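Beta-galactosidase (PDB 4OIF) probably hydrolyses terminal non-reducing beta-D-galactose residues of beta-D-galactosides, as a zinc-binding member of glycoside hydrolase family 42. Local coordinates at residues K132-H135 and I136-L140; W153-S156 and N157-G161; T229-T232 and I233-F236; N238-V241 and P242-L246; S272-A275 and K276-V280. All coordinates share one frame; numbering follows the deposited sequence. Where two conformers were deposited one is given.

Interaction 1 of 5, residues K132-H135 and I136-L140; sequences KTQH and INRLL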
# COMPACT_ATOMS: atom_id res chain seq x y z
N LYS A 132 -31.45 3.51 -24.49
CA LYS A 132 -30.58 3.40 -25.66
C LYS A 132 -30.09 1.96 -25.85
O LYS A 132 -30.05 1.46 -27.00
CB LYS A 132 -29.41 4.37 -25.54
CG LYS A 132 -29.83 5.84 -25.57
CD LYS A 132 -29.27 6.57 -26.79
CE LYS A 132 -29.83 7.98 -26.92
NZ LYS A 132 -31.28 8.03 -27.30
N THR A 133 -29.74 1.28 -24.75
CA THR A 133 -29.30 -0.10 -24.88
C THR A 133 -30.47 -0.98 -25.31
O THR A 133 -30.33 -1.83 -26.19
CB THR A 133 -28.68 -0.64 -23.58
OG1 THR A 133 -29.63 -0.57 -22.52
CG2 THR A 133 -27.43 0.15 -23.22
N GLN A 134 -31.64 -0.79 -24.70
CA GLN A 134 -32.78 -1.58 -25.15
C GLN A 134 -33.07 -1.35 -26.63
O GLN A 134 -33.39 -2.29 -27.35
CB GLN A 134 -34.03 -1.29 -24.34
CG GLN A 134 -35.10 -2.35 -24.60
CD GLN A 134 -36.45 -2.01 -24.01
OE1 GLN A 134 -37.29 -1.42 -24.68
NE2 GLN A 134 -36.67 -2.41 -22.77
N HIS A 135 -32.93 -0.11 -27.10
CA HIS A 135 -33.26 0.20 -28.48
C HIS A 135 -32.28 -0.43 -29.48
O HIS A 135 -32.69 -1.04 -30.49
CB HIS A 135 -33.31 1.70 -28.70
CG HIS A 135 -33.65 2.08 -30.11
ND1 HIS A 135 -34.83 1.71 -30.71
CD2 HIS A 135 -32.95 2.76 -31.05
CE1 HIS A 135 -34.85 2.16 -31.95
NE2 HIS A 135 -33.72 2.81 -32.18
N ILE A 136 -30.99 -0.28 -29.22
CA ILE A 136 -30.05 -0.92 -30.13
C ILE A 136 -30.19 -2.46 -30.05
O ILE A 136 -30.04 -3.16 -31.06
CB ILE A 136 -28.61 -0.46 -29.86
CG1 ILE A 136 -27.71 -0.90 -31.01
CG2 ILE A 136 -28.11 -0.96 -28.52
CD1 ILE A 136 -26.42 -0.14 -31.06
N ASN A 137 -30.50 -2.99 -28.88
CA ASN A 137 -30.78 -4.41 -28.80
C ASN A 137 -31.93 -4.77 -29.73
O ASN A 137 -31.87 -5.76 -30.47
CB ASN A 137 -31.09 -4.83 -27.38
CG ASN A 137 -29.88 -4.77 -26.49
OD1 ASN A 137 -28.83 -4.29 -26.91
ND2 ASN A 137 -30.01 -5.25 -25.27
N ARG A 138 -32.95 -3.92 -29.73
CA ARG A 138 -34.08 -4.13 -30.62
C ARG A 138 -33.69 -4.10 -32.10
O ARG A 138 -34.13 -4.95 -32.86
CB ARG A 138 -35.17 -3.11 -30.34
CG ARG A 138 -36.39 -3.26 -31.22
CD ARG A 138 -37.49 -2.36 -30.75
NE ARG A 138 -37.92 -2.70 -29.40
CZ ARG A 138 -38.78 -3.68 -29.13
NH1 ARG A 138 -39.30 -4.40 -30.12
NH2 ARG A 138 -39.13 -3.93 -27.87
N LEU A 139 -32.87 -3.13 -32.51
CA LEU A 139 -32.45 -3.08 -33.91
C LEU A 139 -31.70 -4.37 -34.26
O LEU A 139 -31.90 -4.95 -35.34
CB LEU A 139 -31.56 -1.86 -34.20
CG LEU A 139 -32.25 -0.49 -34.08
CD1 LEU A 139 -31.28 0.66 -34.33
CD2 LEU A 139 -33.45 -0.38 -35.00
N LEU A 140 -30.85 -4.81 -33.34
CA LEU A 140 -30.10 -6.04 -33.57
C LEU A 140 -31.03 -7.24 -33.75
O LEU A 140 -30.87 -7.98 -34.73
CB LEU A 140 -29.12 -6.30 -32.43
CG LEU A 140 -27.81 -5.50 -32.46
CD1 LEU A 140 -27.09 -5.64 -31.14
CD2 LEU A 140 -26.91 -5.90 -33.63
O HOH W 1 -37.25 -1.13 -27.70

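Interaction 2 of 5, residues W153-S156 and N157-G161; sequences WHVS and NEYGG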
# COMPACT_ATOMS: atom_id res chain seq x y z
N TRP A 153 -27.76 -15.24 -27.59
CA TRP A 153 -27.49 -13.87 -27.22
C TRP A 153 -26.46 -13.84 -26.08
O TRP A 153 -26.56 -14.61 -25.13
CB TRP A 153 -28.77 -13.16 -26.80
CG TRP A 153 -29.72 -12.89 -27.92
CD1 TRP A 153 -30.88 -13.55 -28.19
CD2 TRP A 153 -29.61 -11.86 -28.91
NE1 TRP A 153 -31.49 -13.01 -29.29
CE2 TRP A 153 -30.73 -11.97 -29.75
CE3 TRP A 153 -28.67 -10.85 -29.16
CZ2 TRP A 153 -30.94 -11.12 -30.84
CZ3 TRP A 153 -28.88 -10.01 -30.23
CH2 TRP A 153 -30.00 -10.15 -31.06
N HIS A 154 -25.50 -12.93 -26.21
CA HIS A 154 -24.46 -12.68 -25.23
C HIS A 154 -24.74 -11.29 -24.65
O HIS A 154 -24.28 -10.28 -25.17
CB HIS A 154 -23.07 -12.80 -25.91
CG HIS A 154 -21.89 -12.47 -25.05
ND1 HIS A 154 -21.75 -11.28 -24.36
CD2 HIS A 154 -20.73 -13.14 -24.86
CE1 HIS A 154 -20.58 -11.26 -23.75
NE2 HIS A 154 -19.94 -12.37 -24.04
N VAL A 155 -25.55 -11.22 -23.61
CA VAL A 155 -26.06 -9.92 -23.19
C VAL A 155 -25.04 -9.14 -22.37
O VAL A 155 -24.64 -9.56 -21.28
CB VAL A 155 -27.36 -10.06 -22.40
CG1 VAL A 155 -27.91 -8.69 -22.03
CG2 VAL A 155 -28.36 -10.78 -23.25
N SER A 156 -24.64 -7.99 -22.93
CA SER A 156 -23.60 -7.14 -22.37
C SER A 156 -22.28 -7.89 -22.26
O SER A 156 -22.01 -8.81 -23.05
CB SER A 156 -23.99 -6.59 -20.99
OG SER A 156 -23.15 -5.51 -20.64
N ASN A 157 -21.47 -7.51 -21.28
CA ASN A 157 -20.23 -8.23 -21.02
C ASN A 157 -19.73 -8.05 -19.59
O ASN A 157 -19.56 -6.91 -19.13
CB ASN A 157 -19.16 -7.78 -22.01
CG ASN A 157 -17.97 -8.69 -22.00
OD1 ASN A 157 -17.98 -9.77 -22.60
ND2 ASN A 157 -16.93 -8.28 -21.27
N GLU A 158 -19.48 -9.17 -18.91
CA GLU A 158 -18.94 -9.20 -17.55
C GLU A 158 -19.53 -8.12 -16.64
O GLU A 158 -18.80 -7.28 -16.12
CB GLU A 158 -17.41 -9.07 -17.58
CG GLU A 158 -16.71 -10.31 -18.11
CD GLU A 158 -15.21 -10.34 -17.85
OE1 GLU A 158 -14.56 -9.27 -17.87
OE2 GLU A 158 -14.68 -11.46 -17.63
N TYR A 159 -20.86 -8.13 -16.50
CA TYR A 159 -21.58 -7.23 -15.59
C TYR A 159 -20.87 -7.08 -14.25
O TYR A 159 -20.38 -8.06 -13.69
CB TYR A 159 -22.99 -7.76 -15.33
CG TYR A 159 -24.02 -7.48 -16.39
CD1 TYR A 159 -24.31 -6.18 -16.79
CD2 TYR A 159 -24.75 -8.53 -16.96
CE1 TYR A 159 -25.29 -5.92 -17.75
CE2 TYR A 159 -25.72 -8.29 -17.92
CZ TYR A 159 -25.99 -6.98 -18.31
OH TYR A 159 -26.96 -6.74 -19.26
N GLY A 160 -20.84 -5.86 -13.72
CA GLY A 160 -20.12 -5.64 -12.49
C GLY A 160 -19.91 -4.17 -12.18
O GLY A 160 -19.89 -3.32 -13.08
N GLY A 161 -19.76 -3.88 -10.89
CA GLY A 161 -19.56 -2.52 -10.44
C GLY A 161 -20.84 -1.90 -9.91
O GLY A 161 -21.93 -2.46 -10.04

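Interaction 3 of 5, residues T229-T232 and I233-F236; sequences TDQT and ISFF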
# COMPACT_ATOMS: atom_id res chain seq x y z
N THR A 229 -26.88 -6.06 -6.93
CA THR A 229 -27.28 -7.24 -7.70
C THR A 229 -28.65 -7.05 -8.38
O THR A 229 -28.78 -7.22 -9.60
CB THR A 229 -27.33 -8.50 -6.82
OG1 THR A 229 -25.99 -8.92 -6.56
CG2 THR A 229 -28.07 -9.63 -7.54
N ASP A 230 -29.66 -6.68 -7.60
CA ASP A 230 -31.01 -6.50 -8.12
C ASP A 230 -31.07 -5.46 -9.24
O ASP A 230 -31.73 -5.68 -10.25
CB ASP A 230 -31.98 -6.11 -7.01
CG ASP A 230 -32.45 -7.31 -6.20
OD1 ASP A 230 -32.16 -8.45 -6.62
OD2 ASP A 230 -33.10 -7.11 -5.16
N GLN A 231 -30.40 -4.34 -9.07
CA GLN A 231 -30.46 -3.29 -10.05
C GLN A 231 -29.71 -3.68 -11.32
O GLN A 231 -30.13 -3.32 -12.44
CB GLN A 231 -29.91 -1.98 -9.44
CG GLN A 231 -30.18 -0.74 -10.29
CD GLN A 231 -31.62 -0.30 -10.35
OE1 GLN A 231 -32.54 -1.11 -10.39
NE2 GLN A 231 -31.82 1.02 -10.36
N THR A 232 -28.63 -4.45 -11.15
CA THR A 232 -27.93 -5.02 -12.30
C THR A 232 -28.84 -5.97 -13.10
O THR A 232 -28.97 -5.85 -14.33
CB THR A 232 -26.66 -5.77 -11.85
OG1 THR A 232 -25.73 -4.83 -11.32
CG2 THR A 232 -26.01 -6.49 -13.01
N ILE A 233 -29.51 -6.88 -12.39
CA ILE A 233 -30.43 -7.82 -13.02
C ILE A 233 -31.59 -7.10 -13.72
O ILE A 233 -31.94 -7.42 -14.85
CB ILE A 233 -31.00 -8.81 -12.02
CG1 ILE A 233 -29.88 -9.68 -11.46
CG2 ILE A 233 -32.06 -9.69 -12.68
CD1 ILE A 233 -30.38 -10.79 -10.51
N SER A 234 -32.16 -6.10 -13.05
CA SER A 234 -33.19 -5.25 -13.64
C SER A 234 -32.70 -4.60 -14.96
O SER A 234 -33.45 -4.56 -15.96
CB SER A 234 -33.62 -4.17 -12.64
OG SER A 234 -34.26 -3.07 -13.27
N PHE A 235 -31.45 -4.12 -14.96
CA PHE A 235 -30.86 -3.57 -16.18
C PHE A 235 -30.81 -4.63 -17.27
O PHE A 235 -31.11 -4.35 -18.44
CB PHE A 235 -29.45 -3.04 -15.93
CG PHE A 235 -28.85 -2.31 -17.11
CD1 PHE A 235 -28.22 -3.01 -18.14
CD2 PHE A 235 -28.89 -0.92 -17.19
CE1 PHE A 235 -27.67 -2.34 -19.23
CE2 PHE A 235 -28.33 -0.24 -18.27
CZ PHE A 235 -27.72 -0.95 -19.30
N PHE A 236 -30.41 -5.83 -16.88
CA PHE A 236 -30.35 -6.95 -17.81
C PHE A 236 -31.72 -7.27 -18.45
O PHE A 236 -31.83 -7.49 -19.66
CB PHE A 236 -29.82 -8.19 -17.08
CG PHE A 236 -30.11 -9.48 -17.77
CD1 PHE A 236 -29.24 -9.98 -18.73
CD2 PHE A 236 -31.24 -10.22 -17.45
CE1 PHE A 236 -29.50 -11.19 -19.38
CE2 PHE A 236 -31.51 -11.43 -18.09
CZ PHE A 236 -30.64 -11.91 -19.06
O HOH W 2 -35.45 -0.60 -11.61

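Interaction 4 of 5, residues N238-V241 and P242-L246; sequences NEIV and PLREL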
# COMPACT_ATOMS: atom_id res chain seq x y z
N ASN A 238 -34.23 -5.33 -18.68
CA ASN A 238 -34.51 -4.25 -19.59
C ASN A 238 -33.84 -4.45 -20.93
O ASN A 238 -34.47 -4.22 -21.97
CB ASN A 238 -34.08 -2.92 -19.01
CG ASN A 238 -34.48 -1.78 -19.90
OD1 ASN A 238 -35.63 -1.38 -19.90
ND2 ASN A 238 -33.53 -1.26 -20.69
N GLU A 239 -32.58 -4.85 -20.90
CA GLU A 239 -31.84 -5.16 -22.13
C GLU A 239 -32.57 -6.21 -22.96
O GLU A 239 -32.72 -6.06 -24.17
CB GLU A 239 -30.42 -5.68 -21.84
CG GLU A 239 -29.38 -4.61 -21.58
CD GLU A 239 -28.03 -4.98 -22.19
OE1 GLU A 239 -27.04 -5.11 -21.44
OE2 GLU A 239 -27.97 -5.15 -23.42
N ILE A 240 -33.03 -7.28 -22.32
CA ILE A 240 -33.48 -8.43 -23.08
C ILE A 240 -34.94 -8.38 -23.49
O ILE A 240 -35.39 -9.28 -24.19
CB ILE A 240 -33.28 -9.72 -22.31
CG1 ILE A 240 -34.21 -9.76 -21.10
CG2 ILE A 240 -31.80 -9.88 -21.92
CD1 ILE A 240 -34.21 -11.08 -20.32
N VAL A 241 -35.69 -7.37 -23.05
CA VAL A 241 -37.08 -7.28 -23.53
C VAL A 241 -37.27 -7.56 -25.06
O VAL A 241 -38.05 -8.46 -25.43
CB VAL A 241 -37.70 -5.90 -23.20
CG1 VAL A 241 -38.97 -5.68 -24.02
CG2 VAL A 241 -38.00 -5.83 -21.72
N PRO A 242 -36.55 -6.85 -25.94
CA PRO A 242 -36.79 -7.11 -27.37
C PRO A 242 -36.23 -8.45 -27.83
O PRO A 242 -36.66 -9.01 -28.83
CB PRO A 242 -36.05 -5.97 -28.06
CG PRO A 242 -34.93 -5.64 -27.12
CD PRO A 242 -35.49 -5.83 -25.74
N LEU A 243 -35.26 -8.96 -27.09
CA LEU A 243 -34.72 -10.27 -27.41
C LEU A 243 -35.79 -11.33 -27.16
O LEU A 243 -35.92 -12.28 -27.93
CB LEU A 243 -33.46 -10.54 -26.58
CG LEU A 243 -32.12 -10.05 -27.14
CD1 LEU A 243 -32.16 -8.62 -27.69
CD2 LEU A 243 -31.05 -10.17 -26.07
N ARG A 244 -36.57 -11.16 -26.11
CA ARG A 244 -37.65 -12.11 -25.85
C ARG A 244 -38.78 -11.92 -26.84
O ARG A 244 -39.36 -12.90 -27.33
CB ARG A 244 -38.19 -11.96 -24.43
CG ARG A 244 -37.21 -12.35 -23.34
CD ARG A 244 -36.65 -13.75 -23.55
NE ARG A 244 -36.18 -14.33 -22.29
CZ ARG A 244 -35.42 -15.41 -22.21
NH1 ARG A 244 -35.03 -16.05 -23.31
NH2 ARG A 244 -35.05 -15.85 -21.02
N GLU A 245 -39.12 -10.66 -27.13
CA GLU A 245 -40.21 -10.42 -28.08
C GLU A 245 -39.90 -11.00 -29.45
O GLU A 245 -40.70 -11.75 -30.02
CB GLU A 245 -40.49 -8.93 -28.23
CG GLU A 245 -41.23 -8.30 -27.07
CD GLU A 245 -41.50 -6.82 -27.29
OE1 GLU A 245 -41.43 -6.36 -28.46
OE2 GLU A 245 -41.79 -6.13 -26.29
N LEU A 246 -38.73 -10.66 -29.98
CA LEU A 246 -38.44 -10.94 -31.37
C LEU A 246 -37.75 -12.28 -31.58
O LEU A 246 -37.85 -12.86 -32.65
CB LEU A 246 -37.59 -9.81 -31.95
CG LEU A 246 -38.28 -8.44 -31.87
CD1 LEU A 246 -37.41 -7.38 -32.47
CD2 LEU A 246 -39.60 -8.47 -32.59

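Interaction 5 of 5, residues S272-A275 and K276-V280; sequences SKFA and KHLDV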
# COMPACT_ATOMS: atom_id res chain seq x y z
N SER A 272 -26.22 -16.61 -7.84
CA SER A 272 -27.25 -17.61 -7.54
C SER A 272 -28.62 -17.02 -7.84
O SER A 272 -29.58 -17.73 -8.09
CB SER A 272 -27.17 -18.09 -6.09
OG SER A 272 -27.68 -17.14 -5.20
N LYS A 273 -28.68 -15.69 -7.81
CA LYS A 273 -29.89 -14.94 -8.12
C LYS A 273 -29.97 -14.63 -9.61
O LYS A 273 -31.06 -14.61 -10.19
CB LYS A 273 -29.93 -13.64 -7.29
CG LYS A 273 -31.32 -13.10 -7.01
CD LYS A 273 -31.24 -11.83 -6.17
CE LYS A 273 -32.60 -11.45 -5.61
NZ LYS A 273 -33.63 -11.41 -6.69
N PHE A 274 -28.81 -14.38 -10.22
CA PHE A 274 -28.76 -13.94 -11.62
C PHE A 274 -29.08 -15.15 -12.52
O PHE A 274 -29.73 -15.01 -13.56
CB PHE A 274 -27.38 -13.35 -11.96
CG PHE A 274 -27.39 -12.36 -13.12
CD1 PHE A 274 -26.70 -11.16 -13.02
CD2 PHE A 274 -28.15 -12.59 -14.25
CE1 PHE A 274 -26.72 -10.24 -14.07
CE2 PHE A 274 -28.18 -11.68 -15.30
CZ PHE A 274 -27.46 -10.50 -15.21
N ALA A 275 -28.63 -16.33 -12.09
CA ALA A 275 -28.78 -17.56 -12.87
C ALA A 275 -30.24 -17.84 -13.23
O ALA A 275 -30.53 -18.35 -14.32
CB ALA A 275 -28.19 -18.73 -12.12
N LYS A 276 -31.13 -17.51 -12.30
CA LYS A 276 -32.57 -17.67 -12.52
C LYS A 276 -33.07 -16.85 -13.71
O LYS A 276 -34.13 -17.14 -14.25
CB LYS A 276 -33.36 -17.28 -11.28
CG LYS A 276 -33.02 -18.02 -9.99
CD LYS A 276 -33.96 -17.60 -8.88
CE LYS A 276 -33.39 -17.91 -7.51
NZ LYS A 276 -32.89 -19.30 -7.48
N HIS A 277 -32.30 -15.84 -14.12
CA HIS A 277 -32.73 -14.97 -15.21
C HIS A 277 -32.12 -15.34 -16.56
O HIS A 277 -32.46 -14.75 -17.57
CB HIS A 277 -32.41 -13.51 -14.88
CG HIS A 277 -33.10 -13.00 -13.65
ND1 HIS A 277 -34.23 -12.21 -13.71
CD2 HIS A 277 -32.85 -13.21 -12.34
CE1 HIS A 277 -34.63 -11.93 -12.48
NE2 HIS A 277 -33.81 -12.52 -11.63
N LEU A 278 -31.23 -16.33 -16.56
CA LEU A 278 -30.54 -16.73 -17.78
C LEU A 278 -31.05 -18.07 -18.32
O LEU A 278 -31.57 -18.88 -17.56
CB LEU A 278 -29.04 -16.80 -17.53
CG LEU A 278 -28.37 -15.54 -16.99
CD1 LEU A 278 -26.90 -15.83 -16.69
CD2 LEU A 278 -28.51 -14.37 -17.96
N ASP A 279 -30.90 -18.29 -19.62
CA ASP A 279 -31.26 -19.58 -20.20
C ASP A 279 -30.13 -20.56 -19.96
O ASP A 279 -30.36 -21.75 -19.72
CB ASP A 279 -31.55 -19.47 -21.71
CG ASP A 279 -32.75 -18.58 -22.00
OD1 ASP A 279 -33.68 -18.54 -21.16
OD2 ASP A 279 -32.76 -17.93 -23.07
N VAL A 280 -28.91 -20.05 -20.01
CA VAL A 280 -27.73 -20.89 -19.88
C VAL A 280 -26.61 -20.09 -19.19
O VAL A 280 -26.48 -18.87 -19.39
CB VAL A 280 -27.27 -21.44 -21.28
CG1 VAL A 280 -27.05 -20.31 -22.26
CG2 VAL A 280 -26.03 -22.32 -21.16
O HOH W 3 -33.94 -12.30 -8.98

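Interaction 1 of 5, residues K132-H135 and I136-L140
His135 and Leu139 meet one turn apart on helix 127-144, the outer helix of the TIM barrel that joins strands 83-87 and 150-154. Four backbone bonds of the alpha-helical i to i+4 kind tie the two turns. The one from Leu139 N to His135 O measures 2.9 Å. His135 carries CG anti to its N (chi1 -180°), which carries the imidazole forward along the helix, toward the next turn. Leu139 CG then lies over one ring face, 4.0 Å above the plane and toward the rim. Leu139 CD1 comes within 3.9 Å of His135 NE2. On the buried side, Ile136 CG2 sits between its own N and carbonyl carbon, and this sets it 3.3 Å from Thr133 O. Asn137 bends back over the same oxygen, with CG beside its backbone N (chi1 -70°). Its OD1 is 3.0 Å from Thr133 O, but both are acceptors, so no bond forms there. Asn137 ND2 instead donates to Glu239 on helix 218-246. A leucine in place of Asn137 would probably leave the Glu239 carboxylate short of one donor and put an apolar branch into a buried polar site. Gln134 OE1 accepts from a water at 3.0 Å. The same water is modelled unusually close to Arg138 NE, so the details of this bridge are doubtful. Gln134 NE2 reaches the backbone O of Asn238. The helix therefore turns a hydrogen-bonding face with Gln134 and Asn137 toward helix 218-246, while the His135 ring and Leu139 pack along the more exposed flank.

Interaction 2 of 5, residues W153-S156 and N157-G161
Ser156 and Tyr159 pack together just beyond strand 150-154, the fourth strand of the TIM barrel. The chain here carries Asn157 and Glu158, the predicted substrate-binding residue and proton donor. An Asn-Glu pair at the end of this strand is characteristic of clan GH-A glycosidases. The polar contacts centre on the His154 ring. Its ND1 donates a weak bond to Ser156 O at 2.8 Å, with the acceptor in the ring plane but the N-H angle only 117°. Asn157 OD1 comes to the same ring at its edge, 3.2 Å from His154 CE1. Imidazole and amide planes are only 2° apart. Asn255 ND2 donates to that oxygen, which helps fix the rotation of the amide, and Asn157 ND2 bonds a glycerol lying in the pocket. The glycerol probably comes from the crystallisation liquor. Positive phi at Ser156 turns the chain between His154 and Asn157. The packing contacts lie around the phenol. Ser156 CB sits over one face of the Tyr159 ring, 3.4 Å from CZ. The serine hydroxyl bonds Ser90 OG, and the tyrosine hydroxyl bonds Glu239 on helix 218-246. Tyr159 CG lies beside its own N (chi1 -80°), which brings the ring back under the serine. At its far end, Tyr159 OH touches the Val155 methyl CG1 at 3.5 Å.

Interaction 3 of 5, residues T229-T232 and I233-F236
Ile233 and Thr229 run alongside each other, one turn apart, on helix 218-246. This long helix of the TIM barrel leads into strand 252-259. Ile233 N bonds Thr229 O at 2.9 Å. Its CG1 lies beside the backbone N (chi1 -64°), so the branch runs back along the previous turn. CG1 comes 3.3 Å from Thr229 O, and CD1 meets the Thr229 methyl CG2 at 3.9 Å. Phe274 and His277 pack against this side chain from the next barrel element. Trimming Ile233 to alanine would probably open a gap beside Thr229 CG2 and leave Phe274 and His277 with less to pack on. Ser234 follows on another side of the helix. Its N bonds Asp230 O, and its OG is 3.2 Å from a water that donates to Gln231 OE1. Arg130 NH1 bonds the same hydroxyl. Gln231 NE2 is taken by Thr125, close to but not in the zinc site. Phe235 N bonds Gln231 O at 3.0 Å, and its CB rests 3.3 Å from Thr232 O. The ring then leads away toward helix 127-144. Phe236 N bonds Thr232 O at 2.9 Å. Its ring meets that of Phe274 edge-to-face. The helix is thus two-sided in chemistry: Gln231 and Ser234 share a hydrated polar flank, while Ile233 and Phe236 give an apolar one to the neighbouring barrel elements.

Interaction 4 of 5, residues N238-V241 and P242-L246
Val241 and Pro242 sit at a kink in helix 218-246. Proline has no N-H to give to the turn before, and its CD stands 3.2 Å from Glu239 O. Ile240, with psi near -5°, is turned away from regular helical values just ahead of it. Leu243 N does not bond Glu239 O, and the regular pattern resumes at Arg244. Arg244 N bonds Ile240 O at 2.9 Å, and Glu245 N bonds Val241 O at 3.0 Å. A weak second bond runs from Arg244 N to Val241 O. Val241 CB packs on Pro242 CD at 3.4 Å, a close neighbour contact forced by the proline ring. Val241 and Glu245 extend together from successive turns, with the methyl CG1 3.6 Å from Glu245 OE2. The other carboxylate oxygen, OE1, has a long, weak ion pair with Arg138. This is the last turn of the barrel helix before strand 252-259. Its Pro242 rests on Gln134 and Arg138 of helix 127-144. Toward the barrel, Ile240 CG2 meets Leu243 CD2 at 4.2 Å, and both side chains touch Ile252. Arg244 has CG beside its own N (chi1 -66°) and its chain bends again at chi2. NE therefore passes 4.3 Å from Ile240 CD1 on the way to Asp279, with which NH1 forms a salt bridge.

Interaction 5 of 5, residues S272-A275 and K276-V280
His277 N donates to Phe274 O at 2.8 Å, and Leu278 N donates to Ala275 O at 3.1 Å. Both bonds span three residues, and both donors stand above the carbonyl plane, the second 65° out of it. These steep approaches belong to tight turning of the chain before it straightens toward strand 282-284. Side-chain polar contacts come next. A water bridges Lys273 and His277: it lies 2.5 Å from NZ of Lys273, a short distance, and 2.7 Å from NE2 of His277. The water is in the imidazole plane. His277 ND1 bonds Glu237, so both ring nitrogens have partners and the ring's rotation is fixed. With CG beside its own N (chi1 -62°), the ring edge comes against the end of the helix, and His277 CD2 comes 3.1 Å from Lys273 O. Lys276 runs back past Ser272 O and makes a salt bridge with Glu462, in the range of the trimerisation domain. Outermost is the apolar packing. Phe274 and Leu278 cross at an angle, CE2 of the ring meeting the CD2 methyl at 3.8 Å. Phe236 of helix 218-246 also touches Leu278. Beyond them lie Thr254 and Phe256 of strand 252-259. A short helix and turn joining parallel strands 252-259 and 282-284 is the beta-alpha-beta crossover repeated round a TIM barrel.

In the fold
All five contacts are local and follow one another in the chain. None closes a long loop, nests or crosses. Interaction 1 lies on helix 127-144, which leads into strand 150-154 and interaction 2 at its catalytic end. Interactions 3 and 4 share helix 218-246. Interaction 5 follows strand 252-259. In space they join. Interaction 4 packs beside interaction 1, centres about 9 Å apart, and reaches interaction 2 through Glu239. Interaction 3 places Phe236 between Val155 of interaction 2 and Leu278 of interaction 5. Arg244 ties interaction 4 to Asp279 of interaction 5. Together they join helices 127-144, 218-246 and 271-274 to strands 150-154 and 252-259 of one barrel.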